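Local coordinates for beta-phenylalanine aminotransferase (Variovorax paradoxus, PDB 4AO9), which transfers the amino group of beta-phenylalanine to an acceptor, probably a keto acid, with the help of pyridoxal-5'-phosphate, at residues Ala90-Glu95 and Gly419-Ser424; Arg350-Arg355 and Thr372-Leu377; Lys171-Ser176 and Pro219-Val224. All coordinates share one frame; numbering follows the deposited sequence.

Interaction 1 (Ala90-Glu95 and Gly419-Ser424); sequences ADFIAE and GFVVLS
I93 and V422 form the apolar centre of this buried contact. With CG1 of I93 anti to the backbone N (chi1 178°), the chain runs out to a CD1 methyl that lies 4.0 Å from CG2 of V422 and 3.7 Å from CD2 of F420. The I93 side chain crosses that of F420 at about a right angle, while V422 CG2 sits over the centre of one face of the same F420 ring. Next to this group, the other V422 methyl, CG1, packs 4.1 Å from CB of A94. On the far side of the strand, F92 and V421 run side by side in the same direction, and V421 CG1 meets the ring edge at CD2, 4.0 Å away. Y435 of helix 429-445 also meets this ring.

A single direct backbone hydrogen bond joins the segments: V422 N gives to F92 O at 2.9 Å, with 160° at the hydrogen, approaching from above the carbonyl plane. At the polar edge, a water donates to both D91 O and V422 O and accepts from S424 OG, 2.7 Å away. A second water donates to S424 OG and to D91 OD2, an oxygen that H103 also grips.

D91 OD1 takes the backbone N-H groups of I93 and A94 from one face of its carboxylate. This is an Asx turn within a wider Asx motif. It bends the chain where strand 88-91 gives way to the loop that lies against strand 420-422, with the F420 side chain about 7 Å from the pyridoxal-5'-phosphate of this class-III aminotransferase.

Interaction 2 (Arg350-Arg355 and Thr372-Leu377); sequences RGEALR and TGIGSL
E352 and R355, one turn apart on the helix, reach the strand and the turn after it in two quite different ways. R355 presents a face: the guanidinium lies flat beneath the G373 carbonyl, with G373 O 3.3 Å from CZ and over the centre of the group. From that position the oxygen is no proper acceptor for the N-H groups, which point along the plane, so the approach is probably electrostatic in character. A bend at chi3 (76°) turns the group under the strand. E352 instead offers one carboxylate oxygen, OE2. Its chain bends at chi2 (-68°), and OE2 accepts the N-H of G375 at 2.8 Å, met from above the carboxylate plane.

That N-H belongs to the type II' turn from I374 to L377, which links strands 370-374 and 377-381 as a tight beta hairpin. G375 takes the first central position, with the positive phi this turn requires. Helix 341-365 packs along the hairpin, its segment running nearly antiparallel to strand 372-374 with the axes 9.0 Å apart.

The two charged side chains also hold each other. E352 OE1 forms a salt bridge with R355 NH1 at 3.1 Å, although its hydrogen bonds to NH1 and NH2 are weak, while OE2 lies at the guanidinium edge, in its plane. R355 NH1 gives a firmer bond, 2.8 Å, to a water that donates in turn to G375 O and L377 O. Nearer the start of the helix segment, glycine meets glycine: G351 CA comes within 3.1 Å of G375 O in a CA-H...O contact.

Interaction 3 (Lys171-Ser176 and Pro219-Val224); sequences KIVVFS and PEIAVV
K171 and V173 carry the backbone bonds that join these two parallel strands. K171 N donates to E220 O at 2.9 Å. K171 O receives the N-H of A222 at 2.8 Å, in the carbonyl plane, and V173 N reaches V223 O nearly along the C=O axis. K171 pairs with I221, but I172 already pairs with V223, leaving A222 as the extra residue of a beta bulge.

Side chains close over both faces. I172 and V223 lie side by side, with CG1 of each 3.7 Å apart; V223 CG1 stands between its own backbone N and carbonyl carbon (chi1 57°), which places it against both branches of I172. On the other face, V173 CG2 touches I221 CD1 at 3.8 Å, and V224 CG1 meets the F175 ring at its edge.

At the outer end, the bent K171 chain lays CE against the E220 carboxylate. One water bridges K171 NZ to E220 OE2, while NZ makes its salt bridge with D198.

The pair belongs to the mostly parallel seven-stranded sheet of the large, cofactor-binding domain of fold-type I pyridoxal-phosphate enzymes. It lies between strands 198-202 and 256-260, and helix 152-167 packs on A222 and V223.

How the interactions relate
Following the chain from the N terminus, 90-95 comes first and waits longest for its partner, since interaction 1 closes only at 419-424, after more than 300 residues. Within that long loop lie the other two, one after the other: interaction 3 joins 171-176 to 219-224 in the seven-stranded sheet, then interaction 2 brings 372-377 back to 350-355. Interactions 1 and 2 meet through the three-stranded sheet: L423 N lies 3.0 Å from S376 O, a probable hydrogen bond, and L423 CD2 packs on G351 CA at 3.5 Å. Interaction 3 stands apart, its centre 31 to 32 Å from the other two centres.

Interaction 1 (Ala90-Glu95 and Gly419-Ser424)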
loop_
_atom_site.group_PDB
_atom_site.type_symbol
_atom_site.label_atom_id
_atom_site.label_comp_id
_atom_site.label_asym_id
_atom_site.label_seq_id
_atom_site.Cartn_x
_atom_site.Cartn_y
_atom_site.Cartn_z
ATOM N N ALA A 90 -14.605 4.452 -25.380
ATOM C CA ALA A 90 -13.216 4.068 -25.561
ATOM C C ALA A 90 -12.427 4.704 -24.427
ATOM O O ALA A 90 -12.545 5.908 -24.177
ATOM C CB ALA A 90 -12.691 4.547 -26.915
ATOM N N ASP A 91 -11.647 3.873 -23.740
ATOM C CA ASP A 91 -10.873 4.272 -22.561
ATOM C C ASP A 91 -9.510 4.857 -22.944
ATOM O O ASP A 91 -8.633 4.140 -23.408
ATOM C CB ASP A 91 -10.667 3.038 -21.683
ATOM C CG ASP A 91 -9.779 3.304 -20.485
ATOM O OD1 ASP A 91 -9.606 4.481 -20.110
ATOM O OD2 ASP A 91 -9.263 2.319 -19.929
ATOM N N PHE A 92 -9.352 6.155 -22.711
ATOM C CA PHE A 92 -8.089 6.853 -22.934
ATOM C C PHE A 92 -7.410 7.312 -21.646
ATOM O O PHE A 92 -6.627 8.257 -21.648
ATOM C CB PHE A 92 -8.294 8.030 -23.905
ATOM C CG PHE A 92 -8.303 7.615 -25.342
ATOM C CD1 PHE A 92 -9.455 7.093 -25.923
ATOM C CD2 PHE A 92 -7.137 7.701 -26.105
ATOM C CE1 PHE A 92 -9.450 6.688 -27.253
ATOM C CE2 PHE A 92 -7.129 7.307 -27.430
ATOM C CZ PHE A 92 -8.285 6.793 -28.002
ATOM N N ILE A 93 -7.693 6.615 -20.553
ATOM C CA ILE A 93 -7.026 6.917 -19.275
ATOM C C ILE A 93 -6.424 5.660 -18.600
ATOM O O ILE A 93 -5.389 5.742 -17.934
ATOM C CB ILE A 93 -7.946 7.789 -18.346
ATOM C CG1 ILE A 93 -7.291 8.070 -16.990
ATOM C CG2 ILE A 93 -9.310 7.138 -18.165
ATOM C CD1 ILE A 93 -5.950 8.823 -17.074
ATOM N N ALA A 94 -7.064 4.507 -18.758
ATOM C CA ALA A 94 -6.455 3.215 -18.401
ATOM C C ALA A 94 -5.782 3.187 -17.024
ATOM O O ALA A 94 -4.578 2.911 -16.905
ATOM C CB ALA A 94 -5.481 2.763 -19.518
ATOM N N GLU A 95 -6.583 3.486 -16.000
ATOM C CA GLU A 95 -6.167 3.456 -14.597
ATOM C C GLU A 95 -4.883 4.248 -14.349
ATOM O O GLU A 95 -3.997 3.821 -13.609
ATOM C CB GLU A 95 -6.089 2.011 -14.091
ATOM C CG GLU A 95 -6.254 1.874 -12.568
ATOM C CD GLU A 95 -7.607 2.340 -12.081
ATOM O OE1 GLU A 95 -7.772 3.542 -11.808
ATOM O OE2 GLU A 95 -8.513 1.499 -11.953
ATOM N N GLY A 419 -6.885 15.997 -18.305
ATOM C CA GLY A 419 -6.426 16.002 -19.699
ATOM C C GLY A 419 -5.323 14.998 -19.996
ATOM O O GLY A 419 -4.725 15.027 -21.067
ATOM N N PHE A 420 -5.046 14.123 -19.031
ATOM C CA PHE A 420 -4.056 13.046 -19.154
ATOM C C PHE A 420 -4.590 11.936 -20.058
ATOM O O PHE A 420 -5.665 11.395 -19.804
ATOM C CB PHE A 420 -3.775 12.513 -17.740
ATOM C CG PHE A 420 -2.664 11.492 -17.628
ATOM C CD1 PHE A 420 -1.566 11.465 -18.495
ATOM C CD2 PHE A 420 -2.699 10.573 -16.574
ATOM C CE1 PHE A 420 -0.531 10.514 -18.309
ATOM C CE2 PHE A 420 -1.666 9.643 -16.376
ATOM C CZ PHE A 420 -0.580 9.610 -17.249
ATOM N N VAL A 421 -3.845 11.637 -21.123
ATOM C CA VAL A 421 -4.196 10.622 -22.108
ATOM C C VAL A 421 -3.199 9.480 -22.015
ATOM O O VAL A 421 -1.988 9.704 -22.033
ATOM C CB VAL A 421 -4.166 11.220 -23.533
ATOM C CG1 VAL A 421 -4.329 10.134 -24.603
ATOM C CG2 VAL A 421 -5.241 12.281 -23.670
ATOM N N VAL A 422 -3.715 8.257 -21.910
ATOM C CA VAL A 422 -2.882 7.087 -21.642
ATOM C C VAL A 422 -3.269 5.983 -22.612
ATOM O O VAL A 422 -4.415 5.531 -22.598
ATOM C CB VAL A 422 -3.118 6.567 -20.191
ATOM C CG1 VAL A 422 -2.329 5.289 -19.909
ATOM C CG2 VAL A 422 -2.780 7.639 -19.148
ATOM N N LEU A 423 -2.328 5.548 -23.444
ATOM C CA LEU A 423 -2.594 4.421 -24.334
ATOM C C LEU A 423 -2.464 3.104 -23.582
ATOM O O LEU A 423 -1.640 2.962 -22.663
ATOM C CB LEU A 423 -1.659 4.447 -25.553
ATOM C CG LEU A 423 -2.074 5.262 -26.789
ATOM C CD1 LEU A 423 -3.005 6.472 -26.528
ATOM C CD2 LEU A 423 -0.870 5.641 -27.619
ATOM N N SER A 424 -3.326 2.159 -23.939
ATOM C CA SER A 424 -3.243 0.786 -23.460
ATOM C C SER A 424 -3.197 -0.162 -24.656
ATOM O O SER A 424 -3.541 0.233 -25.780
ATOM C CB SER A 424 -4.420 0.469 -22.534
ATOM O OG SER A 424 -5.658 0.711 -23.185
HETATM O O HOH W 1 -6.080 3.372 -23.136
HETATM O O HOH W 2 -7.938 0.238 -21.388
#

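Interaction 2 (Arg350-Arg355 and Thr372-Leu377)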
loop_
_atom_site.group_PDB
_atom_site.type_symbol
_atom_site.label_atom_id
_atom_site.label_comp_id
_atom_site.label_asym_id
_atom_site.label_seq_id
_atom_site.Cartn_x
_atom_site.Cartn_y
_atom_site.Cartn_z
ATOM N N ARG A 350 3.323 4.339 -31.333
ATOM C CA ARG A 350 1.920 4.719 -31.574
ATOM C C ARG A 350 1.571 6.028 -30.855
ATOM O O ARG A 350 0.868 6.879 -31.399
ATOM C CB ARG A 350 0.953 3.614 -31.136
ATOM C CG ARG A 350 1.195 2.257 -31.778
ATOM C CD ARG A 350 0.557 1.119 -30.961
ATOM N NE ARG A 350 -0.897 1.243 -30.848
ATOM C CZ ARG A 350 -1.745 1.089 -31.860
ATOM N NH1 ARG A 350 -1.293 0.801 -33.076
ATOM N NH2 ARG A 350 -3.049 1.220 -31.662
ATOM N N GLY A 351 2.062 6.187 -29.626
ATOM C CA GLY A 351 1.845 7.418 -28.875
ATOM C C GLY A 351 2.530 8.642 -29.454
ATOM O O GLY A 351 1.944 9.727 -29.493
ATOM N N GLU A 352 3.778 8.481 -29.887
ATOM C CA GLU A 352 4.489 9.579 -30.538
ATOM C C GLU A 352 3.726 10.048 -31.778
ATOM O O GLU A 352 3.578 11.251 -31.998
ATOM C CB GLU A 352 5.909 9.162 -30.927
ATOM C CG GLU A 352 6.860 8.964 -29.747
ATOM C CD GLU A 352 7.218 10.253 -29.014
ATOM O OE1 GLU A 352 7.125 11.358 -29.599
ATOM O OE2 GLU A 352 7.624 10.165 -27.834
ATOM N N ALA A 353 3.219 9.096 -32.557
ATOM C CA ALA A 353 2.477 9.428 -33.773
ATOM C C ALA A 353 1.193 10.187 -33.437
ATOM O O ALA A 353 0.858 11.182 -34.091
ATOM C CB ALA A 353 2.188 8.176 -34.580
ATOM N N LEU A 354 0.495 9.747 -32.387
ATOM C CA LEU A 354 -0.713 10.429 -31.946
ATOM C C LEU A 354 -0.425 11.846 -31.452
ATOM O O LEU A 354 -1.121 12.796 -31.834
ATOM C CB LEU A 354 -1.446 9.608 -30.872
ATOM C CG LEU A 354 -2.601 10.259 -30.102
ATOM C CD1 LEU A 354 -3.732 10.716 -31.030
ATOM C CD2 LEU A 354 -3.147 9.316 -29.040
ATOM N N ARG A 355 0.598 11.994 -30.610
ATOM C CA ARG A 355 0.913 13.304 -30.055
ATOM C C ARG A 355 1.265 14.309 -31.154
ATOM O O ARG A 355 0.850 15.467 -31.098
ATOM C CB ARG A 355 2.020 13.238 -28.991
ATOM C CG ARG A 355 2.000 14.454 -28.075
ATOM C CD ARG A 355 3.092 14.425 -26.991
ATOM N NE ARG A 355 4.412 14.762 -27.523
ATOM C CZ ARG A 355 5.368 13.876 -27.780
ATOM N NH1 ARG A 355 5.181 12.577 -27.553
ATOM N NH2 ARG A 355 6.525 14.292 -28.269
ATOM N N THR A 372 1.589 17.616 -24.296
ATOM C CA THR A 372 2.965 17.360 -23.867
ATOM C C THR A 372 3.120 15.900 -23.456
ATOM O O THR A 372 2.143 15.260 -23.073
ATOM C CB THR A 372 3.388 18.286 -22.692
ATOM O OG1 THR A 372 2.477 18.147 -21.592
ATOM C CG2 THR A 372 3.399 19.741 -23.139
ATOM N N GLY A 373 4.335 15.377 -23.546
ATOM C CA GLY A 373 4.614 14.039 -23.035
ATOM C C GLY A 373 5.616 13.267 -23.859
ATOM O O GLY A 373 6.377 13.853 -24.646
ATOM N N ILE A 374 5.620 11.952 -23.655
ATOM C CA ILE A 374 6.559 11.031 -24.290
ATOM C C ILE A 374 5.821 9.744 -24.596
ATOM O O ILE A 374 5.063 9.238 -23.757
ATOM C CB ILE A 374 7.745 10.676 -23.345
ATOM C CG1 ILE A 374 8.549 11.923 -22.962
ATOM C CG2 ILE A 374 8.660 9.624 -23.999
ATOM C CD1 ILE A 374 9.542 11.703 -21.816
ATOM N N GLY A 375 6.010 9.212 -25.797
ATOM C CA GLY A 375 5.490 7.883 -26.110
ATOM C C GLY A 375 4.000 7.743 -25.870
ATOM O O GLY A 375 3.207 8.535 -26.368
ATOM N N SER A 376 3.623 6.769 -25.044
ATOM C CA SER A 376 2.211 6.410 -24.869
ATOM C C SER A 376 1.471 7.244 -23.811
ATOM O O SER A 376 0.311 6.963 -23.498
ATOM C CB SER A 376 2.094 4.917 -24.550
ATOM O OG SER A 376 2.867 4.601 -23.396
ATOM N N LEU A 377 2.143 8.273 -23.290
ATOM C CA LEU A 377 1.578 9.159 -22.266
ATOM C C LEU A 377 1.632 10.608 -22.723
ATOM O O LEU A 377 2.688 11.105 -23.110
ATOM C CB LEU A 377 2.348 9.025 -20.954
ATOM C CG LEU A 377 2.507 7.612 -20.378
ATOM C CD1 LEU A 377 3.355 7.672 -19.103
ATOM C CD2 LEU A 377 1.147 6.984 -20.126
HETATM O O HOH W 3 3.269 11.283 -25.896
#

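Interaction 3 (Lys171-Ser176 and Pro219-Val224)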
loop_
_atom_site.group_PDB
_atom_site.type_symbol
_atom_site.label_atom_id
_atom_site.label_comp_id
_atom_site.label_asym_id
_atom_site.label_seq_id
_atom_site.Cartn_x
_atom_site.Cartn_y
_atom_site.Cartn_z
ATOM N N LYS A 171 18.399 15.640 4.532
ATOM C CA LYS A 171 17.720 16.526 3.597
ATOM C C LYS A 171 17.428 15.824 2.279
ATOM O O LYS A 171 18.263 15.088 1.751
ATOM C CB LYS A 171 18.535 17.797 3.385
ATOM C CG LYS A 171 17.742 18.899 2.716
ATOM C CD LYS A 171 18.524 20.203 2.600
ATOM C CE LYS A 171 18.828 20.841 3.957
ATOM N NZ LYS A 171 17.617 21.345 4.689
ATOM N N ILE A 172 16.229 16.049 1.751
ATOM C CA ILE A 172 15.773 15.394 0.530
ATOM C C ILE A 172 15.438 16.459 -0.510
ATOM O O ILE A 172 14.607 17.327 -0.261
ATOM C CB ILE A 172 14.522 14.542 0.801
ATOM C CG1 ILE A 172 14.838 13.464 1.844
ATOM C CG2 ILE A 172 13.994 13.933 -0.519
ATOM C CD1 ILE A 172 13.595 12.749 2.369
ATOM N N VAL A 173 16.111 16.420 -1.660
ATOM C CA VAL A 173 15.784 17.317 -2.767
ATOM C C VAL A 173 14.708 16.699 -3.645
ATOM O O VAL A 173 14.830 15.560 -4.097
ATOM C CB VAL A 173 17.046 17.651 -3.599
ATOM C CG1 VAL A 173 16.680 18.423 -4.866
ATOM C CG2 VAL A 173 18.034 18.449 -2.762
ATOM N N VAL A 174 13.639 17.464 -3.841
ATOM C CA VAL A 174 12.548 17.112 -4.754
ATOM C C VAL A 174 12.249 18.326 -5.628
ATOM O O VAL A 174 12.855 19.400 -5.453
ATOM C CB VAL A 174 11.267 16.689 -3.985
ATOM C CG1 VAL A 174 11.485 15.332 -3.296
ATOM C CG2 VAL A 174 10.828 17.774 -2.982
ATOM N N PHE A 175 11.320 18.168 -6.563
ATOM C CA PHE A 175 11.049 19.237 -7.522
ATOM C C PHE A 175 9.617 19.687 -7.538
ATOM O O PHE A 175 8.701 18.897 -7.297
ATOM C CB PHE A 175 11.595 18.866 -8.908
ATOM C CG PHE A 175 13.063 18.645 -8.865
ATOM C CD1 PHE A 175 13.575 17.398 -8.508
ATOM C CD2 PHE A 175 13.940 19.708 -9.019
ATOM C CE1 PHE A 175 14.950 17.212 -8.353
ATOM C CE2 PHE A 175 15.309 19.529 -8.881
ATOM C CZ PHE A 175 15.816 18.279 -8.539
ATOM N N SER A 176 9.444 20.989 -7.780
ATOM C CA SER A 176 8.123 21.596 -7.878
ATOM C C SER A 176 7.274 20.803 -8.861
ATOM O O SER A 176 7.751 20.427 -9.937
ATOM C CB SER A 176 8.257 23.054 -8.341
ATOM O OG SER A 176 8.846 23.133 -9.630
ATOM N N PRO A 219 26.546 18.640 2.065
ATOM C CA PRO A 219 26.733 17.695 3.165
ATOM C C PRO A 219 25.427 17.260 3.828
ATOM O O PRO A 219 25.398 16.233 4.525
ATOM C CB PRO A 219 27.597 18.482 4.164
ATOM C CG PRO A 219 28.297 19.495 3.323
ATOM C CD PRO A 219 27.297 19.894 2.288
ATOM N N GLU A 220 24.358 18.018 3.609
ATOM C CA GLU A 220 23.071 17.687 4.222
ATOM C C GLU A 220 22.194 16.789 3.376
ATOM O O GLU A 220 21.212 16.226 3.885
ATOM C CB GLU A 220 22.282 18.963 4.530
ATOM C CG GLU A 220 22.918 19.843 5.588
ATOM C CD GLU A 220 22.036 21.030 5.935
ATOM O OE1 GLU A 220 22.038 21.998 5.167
ATOM O OE2 GLU A 220 21.333 20.958 6.967
ATOM N N ILE A 221 22.515 16.667 2.088
ATOM C CA ILE A 221 21.576 16.050 1.144
ATOM C C ILE A 221 21.776 14.547 1.040
ATOM O O ILE A 221 22.816 14.081 0.565
ATOM C CB ILE A 221 21.624 16.713 -0.250
ATOM C CG1 ILE A 221 21.197 18.183 -0.139
ATOM C CG2 ILE A 221 20.698 15.958 -1.219
ATOM C CD1 ILE A 221 21.512 18.998 -1.375
ATOM N N ALA A 222 20.774 13.797 1.498
ATOM C CA ALA A 222 20.798 12.342 1.426
ATOM C C ALA A 222 20.461 11.866 0.027
ATOM O O ALA A 222 21.007 10.865 -0.454
ATOM C CB ALA A 222 19.784 11.752 2.413
ATOM N N VAL A 223 19.530 12.559 -0.618
ATOM C CA VAL A 223 18.917 12.021 -1.817
ATOM C C VAL A 223 18.311 13.127 -2.658
ATOM O O VAL A 223 17.837 14.137 -2.130
ATOM C CB VAL A 223 17.892 10.896 -1.439
ATOM C CG1 VAL A 223 16.845 11.404 -0.505
ATOM C CG2 VAL A 223 17.283 10.251 -2.673
ATOM N N VAL A 224 18.403 12.946 -3.975
ATOM C CA VAL A 224 17.686 13.753 -4.958
ATOM C C VAL A 224 16.669 12.813 -5.583
ATOM O O VAL A 224 17.053 11.806 -6.163
ATOM C CB VAL A 224 18.650 14.289 -6.044
ATOM C CG1 VAL A 224 17.867 15.098 -7.079
ATOM C CG2 VAL A 224 19.765 15.147 -5.402
HETATM O O HOH W 4 18.896 22.503 6.960
#